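Local structure of NADB-Rossmann Superfamily protein (Streptococcus agalactiae, 3LEC) at residues A[127-135]-A[172-180]. The protein is probably a Rossmann-fold tRNA (adenine(22)-N1)-methyltransferase, its function not established, and binds a zinc ion. Sequence-based numbering, arbitrary orientation.
With SO4 (sulfate ion), chain C.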
loop_
_atom_site.group_PDB
_atom_site.type_symbol
_atom_site.label_atom_id
_atom_site.label_comp_id
_atom_site.label_asym_id
_atom_site.label_seq_id
_atom_site.Cartn_x
_atom_site.Cartn_y
_atom_site.Cartn_z
ATOM N N ASN A 127 -4.938 6.740 -0.869
ATOM C CA ASN A 127 -5.499 7.817 -0.059
ATOM C C ASN A 127 -5.837 7.271 1.315
ATOM O O ASN A 127 -5.612 6.085 1.574
ATOM C CB ASN A 127 -6.779 8.354 -0.728
ATOM C CG ASN A 127 -7.771 7.252 -1.015
ATOM O OD1 ASN A 127 -8.146 6.493 -0.128
ATOM N ND2 ASN A 127 -8.192 7.154 -2.262
ATOM N N ARG A 128 -6.355 8.129 2.204
ATOM C CA ARG A 128 -6.752 7.720 3.567
ATOM C C ARG A 128 -5.680 6.876 4.236
ATOM O O ARG A 128 -5.983 5.898 4.921
ATOM C CB ARG A 128 -8.096 6.963 3.565
ATOM C CG ARG A 128 -9.245 7.749 2.931
ATOM C CD ARG A 128 -10.618 7.152 3.246
ATOM N NE ARG A 128 -11.659 8.184 3.215
ATOM C CZ ARG A 128 -12.444 8.445 2.175
ATOM N NH1 ARG A 128 -12.342 7.736 1.059
ATOM N NH2 ARG A 128 -13.346 9.417 2.262
ATOM N N GLU A 129 -4.429 7.291 4.056
ATOM C CA GLU A 129 -3.282 6.591 4.587
ATOM C C GLU A 129 -3.368 6.556 6.106
ATOM O O GLU A 129 -2.940 5.597 6.731
ATOM C CB GLU A 129 -1.990 7.288 4.163
ATOM C CG GLU A 129 -1.755 7.355 2.631
ATOM C CD GLU A 129 -2.335 8.603 1.950
ATOM O OE1 GLU A 129 -1.869 8.918 0.838
ATOM O OE2 GLU A 129 -3.262 9.244 2.481
ATOM N N ASP A 130 -3.912 7.619 6.688
ATOM C CA ASP A 130 -4.022 7.713 8.139
ATOM C C ASP A 130 -4.948 6.629 8.715
ATOM O O ASP A 130 -4.667 6.077 9.781
ATOM C CB ASP A 130 -4.479 9.117 8.566
ATOM C CG ASP A 130 -5.869 9.495 8.028
ATOM O OD1 ASP A 130 -6.560 10.267 8.737
ATOM O OD2 ASP A 130 -6.268 9.046 6.911
ATOM N N ASP A 131 -6.035 6.323 8.003
ATOM C CA ASP A 131 -6.935 5.252 8.417
ATOM C C ASP A 131 -6.263 3.876 8.398
ATOM O O ASP A 131 -6.529 3.031 9.245
ATOM C CB ASP A 131 -8.184 5.228 7.542
ATOM C CG ASP A 131 -9.108 6.404 7.811
ATOM O OD1 ASP A 131 -9.082 6.954 8.933
ATOM O OD2 ASP A 131 -9.886 6.768 6.897
ATOM N N LEU A 132 -5.393 3.661 7.425
ATOM C CA LEU A 132 -4.631 2.417 7.340
ATOM C C LEU A 132 -3.611 2.366 8.495
ATOM O O LEU A 132 -3.485 1.353 9.163
ATOM C CB LEU A 132 -3.946 2.273 5.985
ATOM C CG LEU A 132 -3.021 1.066 5.759
ATOM C CD1 LEU A 132 -3.741 -0.268 5.992
ATOM C CD2 LEU A 132 -2.390 1.108 4.376
ATOM N N ARG A 133 -2.887 3.461 8.716
ATOM C CA ARG A 133 -1.987 3.526 9.864
ATOM C C ARG A 133 -2.724 3.240 11.188
ATOM O O ARG A 133 -2.187 2.546 12.056
ATOM C CB ARG A 133 -1.239 4.868 9.930
ATOM C CG ARG A 133 -0.199 5.007 8.822
ATOM C CD ARG A 133 0.838 6.112 9.106
ATOM N NE ARG A 133 1.603 6.346 7.887
ATOM C CZ ARG A 133 1.235 7.189 6.910
ATOM N NH1 ARG A 133 0.137 7.932 7.026
ATOM N NH2 ARG A 133 1.983 7.292 5.830
ATOM N N LYS A 134 -3.945 3.755 11.335
ATOM C CA LYS A 134 -4.696 3.555 12.578
ATOM C C LYS A 134 -5.018 2.092 12.788
ATOM O O LYS A 134 -4.926 1.586 13.904
ATOM C CB LYS A 134 -5.998 4.343 12.592
ATOM C CG LYS A 134 -5.848 5.837 12.800
ATOM C CD LYS A 134 -7.197 6.524 12.569
ATOM C CE LYS A 134 -7.175 7.979 13.013
ATOM N NZ LYS A 134 -8.549 8.577 12.975
ATOM N N TRP A 135 -5.362 1.419 11.702
ATOM C CA TRP A 135 -5.694 0.014 11.764
ATOM C C TRP A 135 -4.451 -0.802 12.086
ATOM O O TRP A 135 -4.524 -1.707 12.899
ATOM C CB TRP A 135 -6.331 -0.479 10.476
ATOM C CG TRP A 135 -6.746 -1.925 10.612
ATOM C CD1 TRP A 135 -7.973 -2.387 10.989
ATOM C CD2 TRP A 135 -5.919 -3.081 10.405
ATOM N NE1 TRP A 135 -7.957 -3.764 11.031
ATOM C CE2 TRP A 135 -6.712 -4.214 10.671
ATOM C CE3 TRP A 135 -4.590 -3.269 9.989
ATOM C CZ2 TRP A 135 -6.225 -5.531 10.542
ATOM C CZ3 TRP A 135 -4.097 -4.587 9.890
ATOM C CH2 TRP A 135 -4.926 -5.700 10.168
ATOM N N GLU A 172 1.958 11.315 13.565
ATOM C CA GLU A 172 2.579 10.164 12.916
ATOM C C GLU A 172 1.545 9.382 12.122
ATOM O O GLU A 172 1.843 8.878 11.042
ATOM C CB GLU A 172 3.278 9.250 13.932
ATOM C CG GLU A 172 4.663 9.722 14.394
ATOM C CD GLU A 172 5.157 8.972 15.633
ATOM O OE1 GLU A 172 4.326 8.571 16.483
ATOM O OE2 GLU A 172 6.385 8.777 15.759
ATOM N N LEU A 173 0.329 9.297 12.642
ATOM C CA LEU A 173 -0.733 8.604 11.931
ATOM C C LEU A 173 -0.999 9.320 10.606
ATOM O O LEU A 173 -1.125 8.677 9.569
ATOM C CB LEU A 173 -2.010 8.520 12.784
ATOM C CG LEU A 173 -2.034 7.524 13.950
ATOM C CD1 LEU A 173 -3.187 7.780 14.923
ATOM C CD2 LEU A 173 -2.070 6.075 13.449
ATOM N N ARG A 174 -1.050 10.655 10.646
ATOM C CA ARG A 174 -1.468 11.433 9.481
ATOM C C ARG A 174 -0.337 11.605 8.473
ATOM O O ARG A 174 -0.563 11.517 7.271
ATOM C CB ARG A 174 -2.046 12.807 9.904
ATOM C CG ARG A 174 -2.286 13.776 8.721
ATOM C CD ARG A 174 -3.433 13.334 7.775
ATOM N NE ARG A 174 -3.077 12.275 6.816
ATOM C CZ ARG A 174 -3.917 11.770 5.909
ATOM N NH1 ARG A 174 -3.501 10.832 5.068
ATOM N NH2 ARG A 174 -5.173 12.214 5.826
ATOM N N PHE A 175 0.886 11.823 8.964
ATOM C CA PHE A 175 2.019 12.147 8.089
ATOM C C PHE A 175 2.971 10.995 7.806
ATOM O O PHE A 175 3.647 10.992 6.762
ATOM C CB PHE A 175 2.776 13.360 8.648
ATOM C CG PHE A 175 1.933 14.591 8.714
ATOM C CD1 PHE A 175 1.789 15.394 7.604
ATOM C CD2 PHE A 175 1.240 14.914 9.863
ATOM C CE1 PHE A 175 0.978 16.508 7.635
ATOM C CE2 PHE A 175 0.423 16.050 9.914
ATOM C CZ PHE A 175 0.293 16.846 8.794
ATOM N N GLY A 176 3.014 10.036 8.737
ATOM C CA GLY A 176 3.881 8.861 8.603
ATOM C C GLY A 176 5.131 9.031 9.452
ATOM O O GLY A 176 5.822 10.038 9.327
ATOM N N PRO A 177 5.408 8.057 10.342
ATOM C CA PRO A 177 6.547 8.174 11.237
ATOM C C PRO A 177 7.858 8.316 10.453
ATOM O O PRO A 177 8.701 9.150 10.814
ATOM C CB PRO A 177 6.499 6.864 12.047
ATOM C CG PRO A 177 5.686 5.895 11.134
ATOM C CD PRO A 177 4.660 6.795 10.538
ATOM N N PHE A 178 8.021 7.525 9.384
ATOM C CA PHE A 178 9.236 7.560 8.565
ATOM C C PHE A 178 9.231 8.678 7.540
ATOM O O PHE A 178 10.275 9.247 7.265
ATOM C CB PHE A 178 9.503 6.207 7.904
ATOM C CG PHE A 178 9.893 5.148 8.887
ATOM C CD1 PHE A 178 11.233 4.940 9.197
ATOM C CD2 PHE A 178 8.919 4.373 9.516
ATOM C CE1 PHE A 178 11.608 3.967 10.130
ATOM C CE2 PHE A 178 9.280 3.383 10.444
ATOM C CZ PHE A 178 10.631 3.177 10.749
ATOM N N LEU A 179 8.058 9.004 6.989
ATOM C CA LEU A 179 7.960 10.134 6.041
ATOM C C LEU A 179 8.255 11.465 6.739
ATOM O O LEU A 179 8.899 12.341 6.173
ATOM C CB LEU A 179 6.580 10.202 5.383
ATOM C CG LEU A 179 6.149 8.940 4.596
ATOM C CD1 LEU A 179 4.770 9.170 3.979
ATOM C CD2 LEU A 179 7.182 8.589 3.502
ATOM N N LEU A 180 7.795 11.589 7.977
ATOM C CA LEU A 180 8.089 12.787 8.787
ATOM C C LEU A 180 9.582 12.968 9.023
ATOM O O LEU A 180 10.122 14.075 8.906
ATOM C CB LEU A 180 7.370 12.686 10.121
ATOM C CG LEU A 180 5.932 13.154 10.228
ATOM C CD1 LEU A 180 5.313 12.706 11.565
ATOM C CD2 LEU A 180 5.877 14.692 10.061
HETATM S S SO4 C . -10.261 3.949 -3.926
HETATM O O1 SO4 C . -10.451 4.875 -2.819
HETATM O O2 SO4 C . -11.337 4.146 -4.896
HETATM O O3 SO4 C . -8.976 4.235 -4.575
HETATM O O4 SO4 C . -10.295 2.576 -3.393
HETATM O O HOH W 1 -0.233 10.122 4.967
#
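Arg133 donates from NH1 to Leu173 O over 2.9 Å, with an N-H...O angle of 150°. The other two guanidinium nitrogens are held by salt bridges, NE to Glu146 of strand 141-150 and NH2 to Glu157 of strand 155-163. A water joins Arg133 NH1 to Arg174 O. Arg174 NH1 reaches Glu129 OE2 edge-on, in the guanidinium plane, at 3.0 Å. Asp130 instead stacks its carboxylate on a face of the group, the planes 13° apart. Asp130 OD2 lies 3.5 Å from Arg174 NH2 but well out of the guanidinium plane; no N-H points at it, and the salt bridge is charge only. CB of Arg174 points away from helix 129-138, and bends at chi2 (69°) and chi3 bring the chain back to these acids. The contact joins this helix, which follows a parallel strand of the Rossmann-like sheet, to the break between helices 170-175 and 177-182. Gly176 follows the first helix, leaves helical geometry with positive phi, and is the N-cap of the second. Gly176 CA packs over a face of the Arg133 guanidinium, 3.5 Å from Arg133 NE. Leu179 CD1 touches Arg133 NH2. Further out, Leu173 CD2 rests against Arg133 CB and, at 3.8 Å, Lys134 CG.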